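Acetyl-CoA C-acetyltransferase (Syntrophomonas wolfei subsp. wolfei, PDB 7N7Z) probably catalyses the thiolase reaction, the reversible condensation of two acetyl-CoA molecules to acetoacetyl-CoA and free CoA. Local coordinates at residues Thr99-Ala102 with Cys103-Met107; Gly308-Tyr311 with Glu312-Asp315. One frame throughout, in Å; residues are numbered along the deposited sequence.

Contact 1 (Thr99-Ala102 with Cys103-Met107); sequences TEIA and CQNIM
E100 overlaps Q104 one helical turn on: the two extended chains run side by side and point the same way, with the carboxylate and amide planes stacked 26° apart. CG of E100 lies 3.7 Å from OE1 of Q104, and the two OE1 atoms are also 3.7 Å apart. Both oxygens turn to one cation: K110 NZ of the second subunit makes a salt bridge to E100 OE1 and donates to Q104 OE1, which probably offsets the closeness of two acceptors; E100 OE2 also pairs with R97 of its own helix. The turn that carries the pair is closed by the bond from Q104 N to E100 O, 2.8 Å. N105 sits alongside I101, four residues on, and folds back on the helix: with chi1 at -100°, ND2 reaches I101 O at 3.2 Å, a bent bond from above the carbonyl plane. N105 N, 3.1 Å from I101 O, comes from the opposite face, and this one oxygen takes two donors. C103 turns SG beside its own backbone N, against T99 CG2 at 4.0 Å. T99 and C103 pack on F262 of strand 254-264, and A102 on S114 and V116 of strand 113-121. Helix 94-107 thus lies on these two strands and also meets strand 277-285, while E100, I101, Q104, N105 and M107 face the second subunit.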
loop_
_atom_site.group_PDB
_atom_site.type_symbol
_atom_site.label_atom_id
_atom_site.label_comp_id
_atom_site.label_asym_id
_atom_site.label_seq_id
_atom_site.Cartn_x
_atom_site.Cartn_y
_atom_site.Cartn_z
ATOM N N THR B 99 26.652 5.270 22.340
ATOM C CA THR B 99 27.849 5.789 22.989
ATOM C C THR B 99 28.374 4.812 24.033
ATOM O O THR B 99 29.582 4.564 24.109
ATOM C CB THR B 99 27.545 7.145 23.628
ATOM O OG1 THR B 99 27.206 8.089 22.604
ATOM C CG2 THR B 99 28.744 7.657 24.411
ATOM N N GLU B 100 27.480 4.243 24.844
ATOM C CA GLU B 100 27.908 3.293 25.865
ATOM C C GLU B 100 28.519 2.048 25.235
ATOM O O GLU B 100 29.613 1.617 25.616
ATOM C CB GLU B 100 26.727 2.916 26.760
ATOM C CG GLU B 100 27.141 2.248 28.061
ATOM C CD GLU B 100 25.959 1.784 28.893
ATOM O OE1 GLU B 100 25.999 1.958 30.130
ATOM O OE2 GLU B 100 24.995 1.238 28.316
ATOM N N ILE B 101 27.819 1.453 24.266
ATOM C CA ILE B 101 28.309 0.228 23.635
ATOM C C ILE B 101 29.717 0.442 23.093
ATOM O O ILE B 101 30.614 -0.387 23.290
ATOM C CB ILE B 101 27.344 -0.228 22.527
ATOM C CG1 ILE B 101 26.025 -0.711 23.135
ATOM C CG2 ILE B 101 27.980 -1.331 21.688
ATOM C CD1 ILE B 101 24.878 -0.761 22.145
ATOM N N ALA B 102 29.930 1.560 22.398
ATOM C CA ALA B 102 31.251 1.848 21.851
ATOM C C ALA B 102 32.270 2.078 22.959
ATOM O O ALA B 102 33.390 1.555 22.901
ATOM C CB ALA B 102 31.182 3.066 20.931
ATOM N N CYS B 103 31.903 2.855 23.978
ATOM C CA CYS B 103 32.853 3.174 25.038
ATOM C C CYS B 103 33.244 1.927 25.821
ATOM O O CYS B 103 34.420 1.736 26.149
ATOM C CB CYS B 103 32.259 4.234 25.964
ATOM S SG CYS B 103 32.191 5.894 25.230
ATOM N N GLN B 104 32.272 1.063 26.127
ATOM C CA GLN B 104 32.589 -0.158 26.860
ATOM C C GLN B 104 33.444 -1.100 26.024
ATOM O O GLN B 104 34.269 -1.838 26.574
ATOM C CB GLN B 104 31.302 -0.847 27.313
ATOM C CG GLN B 104 30.562 -0.075 28.398
ATOM C CD GLN B 104 29.321 -0.783 28.919
ATOM O OE1 GLN B 104 28.821 -0.455 29.994
ATOM N NE2 GLN B 104 28.815 -1.751 28.158
ATOM N N ASN B 105 33.270 -1.090 24.700
ATOM C CA ASN B 105 34.192 -1.821 23.837
ATOM C C ASN B 105 35.606 -1.268 23.968
ATOM O O ASN B 105 36.582 -2.025 23.972
ATOM C CB ASN B 105 33.721 -1.750 22.384
ATOM C CG ASN B 105 32.999 -3.007 21.942
ATOM O OD1 ASN B 105 33.567 -4.098 21.939
ATOM N ND2 ASN B 105 31.737 -2.858 21.563
ATOM N N ILE B 106 35.734 0.056 24.077
ATOM C CA ILE B 106 37.050 0.659 24.260
ATOM C C ILE B 106 37.567 0.387 25.667
ATOM O O ILE B 106 38.764 0.157 25.869
ATOM C CB ILE B 106 36.988 2.166 23.951
ATOM C CG1 ILE B 106 36.608 2.386 22.483
ATOM C CG2 ILE B 106 38.323 2.836 24.271
ATOM C CD1 ILE B 106 36.554 3.843 22.063
ATOM N N MET B 107 36.676 0.410 26.660
ATOM C CA MET B 107 37.090 0.118 28.027
ATOM C C MET B 107 37.756 -1.249 28.123
ATOM O O MET B 107 38.741 -1.420 28.852
ATOM C CB MET B 107 35.883 0.175 28.964
ATOM C CG MET B 107 35.458 1.573 29.372
ATOM S SD MET B 107 33.985 1.535 30.413
ATOM C CE MET B 107 33.221 3.095 29.986
#

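Contact 2 (Gly308-Tyr311 with Glu312-Asp315); sequences GWKY and EDVD
D313 reaches back to the backbone of K310 and closes the turn from both directions: its OD2 accepts from K310 N at 2.8 Å, a straight bond of 168° that arrives from above the carboxylate plane, and its own N donates to K310 O, also at 2.8 Å. This short 3-10 turn at 312-313 links helix 296-307, which ends at G308 in a Schellman motif, to strand 316-319. Y311 O accepts from V314 N at 3.1 Å, and a water bridges it to V314 O; the same water lies over the centre of the Y311 ring, 3.5 Å above its plane. The phenol OH of Y311 is satisfied by D343 N. E312, its CG held between the backbone N and carbonyl carbon (chi1 53°), folds its chain back so that OE2 lies 3.2 Å from K310 CB; K310 NZ stays 5.7 Å from that OE2, so the opposite charges do not pair directly. V314 CG2 meets the indole edge of W309, near its plane, at CE3; K382 adds a cation-pi contact to W309. The chemistry implies a turn probably shaped by hydrogen bonds of backbone amides to a carboxylate and to carbonyls, with attraction between K310 and E312 probably a minor, solvent-weakened addition.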
loop_
_atom_site.group_PDB
_atom_site.type_symbol
_atom_site.label_atom_id
_atom_site.label_comp_id
_atom_site.label_asym_id
_atom_site.label_seq_id
_atom_site.Cartn_x
_atom_site.Cartn_y
_atom_site.Cartn_z
ATOM N N GLY B 308 30.647 8.661 41.859
ATOM C CA GLY B 308 31.073 9.325 43.073
ATOM C C GLY B 308 30.884 10.823 43.072
ATOM O O GLY B 308 31.467 11.511 43.916
ATOM N N TRP B 309 30.088 11.351 42.149
ATOM C CA TRP B 309 29.819 12.777 42.078
ATOM C C TRP B 309 28.551 13.126 42.850
ATOM O O TRP B 309 27.668 12.290 43.061
ATOM C CB TRP B 309 29.652 13.230 40.627
ATOM C CG TRP B 309 30.914 13.300 39.832
ATOM C CD1 TRP B 309 32.143 12.831 40.190
ATOM C CD2 TRP B 309 31.067 13.880 38.530
ATOM N NE1 TRP B 309 33.054 13.082 39.190
ATOM C CE2 TRP B 309 32.417 13.725 38.161
ATOM C CE3 TRP B 309 30.192 14.514 37.642
ATOM C CZ2 TRP B 309 32.913 14.182 36.941
ATOM C CZ3 TRP B 309 30.686 14.966 36.434
ATOM C CH2 TRP B 309 32.034 14.799 36.095
ATOM N N LYS B 310 28.473 14.383 43.269
ATOM C CA LYS B 310 27.233 14.980 43.739
ATOM C C LYS B 310 26.642 15.829 42.621
ATOM O O LYS B 310 27.360 16.314 41.743
ATOM C CB LYS B 310 27.460 15.836 44.987
ATOM C CG LYS B 310 27.999 15.077 46.199
ATOM C CD LYS B 310 27.230 13.786 46.479
ATOM C CE LYS B 310 25.733 14.023 46.640
ATOM N NZ LYS B 310 24.985 12.747 46.830
ATOM N N TYR B 311 25.319 15.996 42.653
ATOM C CA TYR B 311 24.651 16.754 41.600
ATOM C C TYR B 311 25.293 18.125 41.418
ATOM O O TYR B 311 25.576 18.552 40.293
ATOM C CB TYR B 311 23.164 16.904 41.920
ATOM C CG TYR B 311 22.452 17.832 40.966
ATOM C CD1 TYR B 311 22.111 17.414 39.687
ATOM C CD2 TYR B 311 22.137 19.132 41.337
ATOM C CE1 TYR B 311 21.469 18.258 38.808
ATOM C CE2 TYR B 311 21.493 19.986 40.464
ATOM C CZ TYR B 311 21.162 19.543 39.201
ATOM O OH TYR B 311 20.523 20.389 38.325
ATOM N N GLU B 312 25.535 18.827 42.528
ATOM C CA GLU B 312 26.113 20.165 42.475
ATOM C C GLU B 312 27.521 20.183 41.894
ATOM O O GLU B 312 28.042 21.270 41.621
ATOM C CB GLU B 312 26.131 20.787 43.877
ATOM C CG GLU B 312 26.789 19.928 44.956
ATOM C CD GLU B 312 25.836 18.924 45.582
ATOM O OE1 GLU B 312 24.726 18.736 45.039
ATOM O OE2 GLU B 312 26.199 18.319 46.613
ATOM N N ASP B 313 28.150 19.021 41.700
ATOM C CA ASP B 313 29.481 18.988 41.105
ATOM C C ASP B 313 29.443 19.225 39.600
ATOM O O ASP B 313 30.425 19.714 39.029
ATOM C CB ASP B 313 30.158 17.645 41.393
ATOM C CG ASP B 313 30.460 17.448 42.866
ATOM O OD1 ASP B 313 30.579 18.456 43.594
ATOM O OD2 ASP B 313 30.584 16.280 43.296
ATOM N N VAL B 314 28.331 18.891 38.946
ATOM C CA VAL B 314 28.242 19.027 37.498
ATOM C C VAL B 314 28.127 20.500 37.133
ATOM O O VAL B 314 27.280 21.226 37.670
ATOM C CB VAL B 314 27.052 18.222 36.956
ATOM C CG1 VAL B 314 27.092 18.165 35.436
ATOM C CG2 VAL B 314 27.052 16.821 37.551
ATOM N N ASP B 315 28.981 20.949 36.210
ATOM C CA ASP B 315 28.997 22.357 35.834
ATOM C C ASP B 315 27.856 22.715 34.891
ATOM O O ASP B 315 27.398 23.864 34.891
ATOM C CB ASP B 315 30.335 22.715 35.182
ATOM C CG ASP B 315 31.504 22.622 36.148
ATOM O OD1 ASP B 315 31.295 22.814 37.365
ATOM O OD2 ASP B 315 32.636 22.359 35.686
HETATM O O HOH W 1 24.674 20.538 39.112
#

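How the contacts relate
Contact 1 closes before contact 2 opens, and the two belong to the N-terminal and C-terminal thiolase domains respectively. Their centres lie 23 Å apart and their nearest atoms about 13 Å, without touching. Contact 1 is on a helix of the N-terminal half: helix 94-107 packs on strands 113-121, 254-264 and 277-285. Contact 2 is in a connection of the C-terminal half, where the turn after helix 296-307 leads into strand 316-319, at the edge of the sheet within this chain, and leans on strand 394-400. Contact 1 is buried and its second-subunit partners make it part of the interface; contact 2 is partly buried and touches no other chain of the assembly. Both lie away from the predicted catalytic residues.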